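Local coordinates for protein GH3 beta-N-acetylglucosaminidase (Paenibacillaceae, PDB 6K5J) that probably removes terminal N-acetylglucosamine residues from chitin-derived oligosaccharides as a family 3 beta-N-acetylglucosaminidase, EC 3.2.1.52, at residues A[152-155]-A[160-163]; A[109-114]-A[165-170]. One frame throughout, in Å; residues are numbered along the deposited sequence.

Interaction 1: residues A[152-155]-A[160-163]; sequences RSYG and LVAR. With NAG (2-acetamido-2-deoxy-beta-D-glucopyranose), chain B.
In the catalytic TIM barrel, the loop that follows strand 132-133 packs Tyr154 and Gly155 against Leu160 and Val161 in the first turns of helix 158-174, while Arg152 reaches back to the bound N-acetylglucosamine. No hydrogen bond links the two segments; they meet by van der Waals contact, largely methyl groups against the loop backbone. Tyr154 lays its CB 4.0 Å from Val161 CG2, and its ring stands obliquely to the Val161 carbonyl. The same methyl also nears the loop backbone, with Val161 CG2 3.4 Å from Gly155 O. Leu160 sends CD2 to 3.6 Å from Tyr154 O, a carbonyl buried without a polar partner. Glycine suits position 155 because a side chain there would clash with Leu160 CD2 and, at these backbone angles, with the Tyr154 carbonyl. Ser153 shapes the bend: with OG swung opposite its own N (chi1 161°), the hydroxyl accepts from Gly155 N at 3.0 Å in an ST turn, and it also bonds Asp139 O and Asn141 N. Arg152 has a long chain, bent at chi3 (72°), that brings its guanidinium edge-on to the sugar's acetamido group. Arg152 NH1 donates to NAG O7 at 2.8 Å, fairly straight at 158°, whereas Arg152 NH2 makes a weak bond to NAG O3 at 3.0 Å. Glu85 and Val148 O take further N-H groups of Arg152 and so help fix its plane. With Asp83, Lys182, His183 and Asp268 also bonded to NAG, this is consistent with the sugar subsite at the strand ends of a family 3 barrel.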
loop_
_atom_site.group_PDB
_atom_site.type_symbol
_atom_site.label_atom_id
_atom_site.label_comp_id
_atom_site.label_asym_id
_atom_site.label_seq_id
_atom_site.Cartn_x
_atom_site.Cartn_y
_atom_site.Cartn_z
ATOM N N ARG A 152 -0.011 -2.799 -6.028
ATOM C CA ARG A 152 0.845 -2.437 -4.901
ATOM C C ARG A 152 2.286 -2.904 -5.080
ATOM O O ARG A 152 3.156 -2.470 -4.320
ATOM C CB ARG A 152 0.278 -3.015 -3.601
ATOM C CG ARG A 152 -1.065 -2.433 -3.209
ATOM C CD ARG A 152 -1.709 -3.277 -2.120
ATOM N NE ARG A 152 -1.022 -3.102 -0.851
ATOM C CZ ARG A 152 -1.137 -3.921 0.190
ATOM N NH1 ARG A 152 -1.889 -5.005 0.108
ATOM N NH2 ARG A 152 -0.502 -3.646 1.322
ATOM N N SER A 153 2.558 -3.763 -6.058
ATOM C CA SER A 153 3.901 -4.208 -6.398
ATOM C C SER A 153 4.426 -3.397 -7.576
ATOM O O SER A 153 3.662 -3.028 -8.469
ATOM C CB SER A 153 3.893 -5.696 -6.771
ATOM O OG SER A 153 5.058 -6.046 -7.503
ATOM N N TYR A 154 5.743 -3.126 -7.588
ATOM C CA TYR A 154 6.322 -2.462 -8.761
ATOM C C TYR A 154 6.192 -3.323 -10.017
ATOM O O TYR A 154 6.076 -2.791 -11.125
ATOM C CB TYR A 154 7.802 -2.130 -8.548
ATOM C CG TYR A 154 8.109 -1.239 -7.374
ATOM C CD1 TYR A 154 7.787 0.117 -7.391
ATOM C CD2 TYR A 154 8.737 -1.757 -6.248
ATOM C CE1 TYR A 154 8.084 0.935 -6.309
ATOM C CE2 TYR A 154 9.031 -0.954 -5.167
ATOM C CZ TYR A 154 8.709 0.381 -5.198
ATOM O OH TYR A 154 8.998 1.159 -4.109
ATOM N N GLY A 155 6.235 -4.643 -9.880
ATOM C CA GLY A 155 6.157 -5.480 -11.059
ATOM C C GLY A 155 6.547 -6.911 -10.745
ATOM O O GLY A 155 6.697 -7.295 -9.583
ATOM N N LEU A 160 13.459 -5.419 -11.209
ATOM C CA LEU A 160 12.728 -4.154 -11.212
ATOM C C LEU A 160 12.308 -3.759 -9.801
ATOM O O LEU A 160 12.471 -2.603 -9.395
ATOM C CB LEU A 160 11.503 -4.258 -12.120
ATOM C CG LEU A 160 10.642 -2.990 -12.147
ATOM C CD1 LEU A 160 11.365 -1.895 -12.904
ATOM C CD2 LEU A 160 9.268 -3.275 -12.760
ATOM N N VAL A 161 11.769 -4.715 -9.041
ATOM C CA VAL A 161 11.315 -4.436 -7.677
ATOM C C VAL A 161 12.483 -4.024 -6.791
ATOM O O VAL A 161 12.368 -3.089 -5.989
ATOM C CB VAL A 161 10.555 -5.655 -7.114
ATOM C CG1 VAL A 161 10.341 -5.529 -5.608
ATOM C CG2 VAL A 161 9.204 -5.811 -7.817
ATOM N N ALA A 162 13.636 -4.692 -6.930
ATOM C CA ALA A 162 14.786 -4.303 -6.116
ATOM C C ALA A 162 15.293 -2.916 -6.497
ATOM O O ALA A 162 15.637 -2.113 -5.623
ATOM C CB ALA A 162 15.920 -5.329 -6.251
ATOM N N ARG A 163 15.357 -2.627 -7.797
ATOM C CA ARG A 163 15.932 -1.369 -8.260
ATOM C C ARG A 163 15.082 -0.184 -7.816
ATOM O O ARG A 163 15.602 0.818 -7.309
ATOM C CB ARG A 163 16.069 -1.404 -9.789
ATOM C CG ARG A 163 16.698 -0.162 -10.388
ATOM C CD ARG A 163 17.222 -0.418 -11.805
ATOM N NE ARG A 163 16.355 -1.312 -12.574
ATOM C CZ ARG A 163 15.325 -0.897 -13.303
ATOM N NH1 ARG A 163 15.027 0.394 -13.339
ATOM N NH2 ARG A 163 14.596 -1.767 -13.987
HETATM C C1 NAG B . -2.377 -5.482 6.626
HETATM C C2 NAG B . -1.620 -5.275 5.290
HETATM C C3 NAG B . -0.339 -4.445 5.494
HETATM C C4 NAG B . -0.611 -3.194 6.317
HETATM C C5 NAG B . -1.280 -3.592 7.622
HETATM C C6 NAG B . -1.602 -2.424 8.527
HETATM C C7 NAG B . -1.522 -6.895 3.428
HETATM C C8 NAG B . -1.085 -8.274 3.016
HETATM N N2 NAG B . -1.292 -6.568 4.704
HETATM O O1 NAG B . -3.643 -5.967 6.332
HETATM O O3 NAG B . 0.206 -4.074 4.231
HETATM O O4 NAG B . 0.605 -2.509 6.591
HETATM O O5 NAG B . -2.522 -4.230 7.309
HETATM O O6 NAG B . -2.654 -1.628 7.995
HETATM O O7 NAG B . -2.036 -6.108 2.635
#

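Interaction 2: residues A[109-114]-A[165-170]; sequences GDAELA and GTEAVR
Two helices come together at Ala114 and Ala168, whose CA atoms lie 5.3 Å apart, and Ala114 O sits 4.0 Å from Ala168 CA. Alanine suits both places, since its single methyl lets the backbones approach this closely. Next to Ala168, Glu167 lies alongside Ala111, a turn before Ala114: Glu167 CB is 3.4 Å from Ala111 O, and its CG packs on the methyl, 3.9 Å from Ala111 CB. The Glu167 chain then folds at chi2 (-59°), bringing its carboxylate back to Arg170 on the same helix. Arg170 grips it side-on, NH2 to Glu167 OE1 at 2.8 Å and NE to Glu167 OE2 at 3.0 Å, the latter nearly straight at 172°; both oxygens are met on their syn sides. Replacing Glu167 by alanine would remove the CG that rests on Ala111 and would probably leave Arg170 without its carboxylate mate, its guanidinium freer to turn. Asp110 N-caps the other helix, OD1 accepting from Glu112 N at 2.9 Å from above the carboxylate plane, and its OD2 pairs with Lys371. Successive barrel helices, 111-127 and 158-174, thus pack side by side in the outer helical layer of a TIM barrel.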
loop_
_atom_site.group_PDB
_atom_site.type_symbol
_atom_site.label_atom_id
_atom_site.label_comp_id
_atom_site.label_asym_id
_atom_site.label_seq_id
_atom_site.Cartn_x
_atom_site.Cartn_y
_atom_site.Cartn_z
ATOM N N GLY A 109 9.564 2.608 -15.173
ATOM C CA GLY A 109 10.835 1.907 -15.247
ATOM C C GLY A 109 12.032 2.627 -14.667
ATOM O O GLY A 109 13.161 2.156 -14.854
ATOM N N ASP A 110 11.837 3.736 -13.957
ATOM C CA ASP A 110 12.930 4.643 -13.595
ATOM C C ASP A 110 13.091 4.668 -12.078
ATOM O O ASP A 110 12.203 5.145 -11.366
ATOM C CB ASP A 110 12.650 6.039 -14.151
ATOM C CG ASP A 110 13.836 6.977 -14.029
ATOM O OD1 ASP A 110 14.727 6.730 -13.189
ATOM O OD2 ASP A 110 13.876 7.976 -14.779
ATOM N N ALA A 111 14.231 4.175 -11.581
ATOM C CA ALA A 111 14.427 4.119 -10.132
ATOM C C ALA A 111 14.484 5.508 -9.514
ATOM O O ALA A 111 14.097 5.685 -8.349
ATOM C CB ALA A 111 15.697 3.336 -9.792
ATOM N N GLU A 112 14.968 6.502 -10.267
ATOM C CA GLU A 112 15.016 7.867 -9.763
ATOM C C GLU A 112 13.621 8.412 -9.471
ATOM O O GLU A 112 13.448 9.220 -8.553
ATOM C CB GLU A 112 15.740 8.762 -10.774
ATOM C CG GLU A 112 16.276 10.049 -10.200
ATOM C CD GLU A 112 17.254 10.741 -11.135
ATOM O OE1 GLU A 112 17.458 11.965 -10.974
ATOM O OE2 GLU A 112 17.816 10.063 -12.027
ATOM N N LEU A 113 12.616 7.992 -10.233
ATOM C CA LEU A 113 11.272 8.487 -9.971
ATOM C C LEU A 113 10.670 7.832 -8.744
ATOM O O LEU A 113 9.850 8.453 -8.057
ATOM C CB LEU A 113 10.370 8.249 -11.175
ATOM C CG LEU A 113 10.940 8.765 -12.495
ATOM C CD1 LEU A 113 9.981 8.444 -13.644
ATOM C CD2 LEU A 113 11.233 10.255 -12.411
ATOM N N ALA A 114 11.044 6.583 -8.461
ATOM C CA ALA A 114 10.589 5.965 -7.221
ATOM C C ALA A 114 11.192 6.672 -6.015
ATOM O O ALA A 114 10.521 6.840 -4.988
ATOM C CB ALA A 114 10.931 4.472 -7.215
ATOM N N GLY A 165 12.538 -0.409 -5.472
ATOM C CA GLY A 165 12.210 -0.502 -4.057
ATOM C C GLY A 165 13.283 0.050 -3.141
ATOM O O GLY A 165 12.969 0.692 -2.137
ATOM N N THR A 166 14.564 -0.197 -3.452
ATOM C CA THR A 166 15.596 0.348 -2.573
ATOM C C THR A 166 15.672 1.858 -2.681
ATOM O O THR A 166 15.992 2.527 -1.694
ATOM C CB THR A 166 16.978 -0.257 -2.849
ATOM O OG1 THR A 166 17.348 -0.047 -4.217
ATOM C CG2 THR A 166 16.985 -1.749 -2.525
ATOM N N GLU A 167 15.378 2.416 -3.857
ATOM C CA GLU A 167 15.328 3.867 -3.976
ATOM C C GLU A 167 14.138 4.451 -3.224
ATOM O O GLU A 167 14.236 5.560 -2.686
ATOM C CB GLU A 167 15.293 4.267 -5.451
ATOM C CG GLU A 167 16.699 4.248 -6.088
ATOM C CD GLU A 167 17.649 5.196 -5.364
ATOM O OE1 GLU A 167 17.567 6.412 -5.624
ATOM O OE2 GLU A 167 18.460 4.741 -4.526
ATOM N N ALA A 168 13.010 3.734 -3.180
ATOM C CA ALA A 168 11.890 4.199 -2.363
ATOM C C ALA A 168 12.266 4.222 -0.889
ATOM O O ALA A 168 11.943 5.181 -0.174
ATOM C CB ALA A 168 10.654 3.323 -2.595
ATOM N N VAL A 169 12.930 3.166 -0.413
ATOM C CA VAL A 169 13.440 3.145 0.962
ATOM C C VAL A 169 14.290 4.377 1.233
ATOM O O VAL A 169 14.129 5.055 2.258
ATOM C CB VAL A 169 14.245 1.859 1.223
ATOM C CG1 VAL A 169 14.991 1.975 2.561
ATOM C CG2 VAL A 169 13.314 0.650 1.239
ATOM N N ARG A 170 15.223 4.674 0.323
ATOM C CA ARG A 170 16.107 5.823 0.520
ATOM C C ARG A 170 15.332 7.141 0.528
ATOM O O ARG A 170 15.630 8.038 1.325
ATOM C CB ARG A 170 17.186 5.843 -0.562
ATOM C CG ARG A 170 18.318 6.836 -0.297
ATOM C CD ARG A 170 19.496 6.599 -1.248
ATOM N NE ARG A 170 19.165 6.967 -2.620
ATOM C CZ ARG A 170 19.272 8.197 -3.107
ATOM N NH1 ARG A 170 19.698 9.186 -2.327
ATOM N NH2 ARG A 170 18.948 8.441 -4.370
#

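Overall arrangement
Helix 158-174 serves both contacts, one turn after another: its beginning holds the loop of interaction 1, and its next turns meet helix 111-127 in interaction 2. Their centres are 9 Å apart and they touch directly, for Arg163 NH1 probably bonds Gly109 O, the Tyr154 ring packs on Gly165 and its hydroxyl reaches the Ala168 methyl. Interaction 1 is the more buried, a van der Waals seat for a loop whose far end carries sugar-binding charge. Interaction 2 is only partly buried: Ala114 and Ala168 are buried, while a salt bridge and a helix cap occupy its more exposed part. Neither contact has a hydrogen bond between its own segments; the side-chain hydrogen bonds and salt bridges run within a segment, to the sugar or to residues outside.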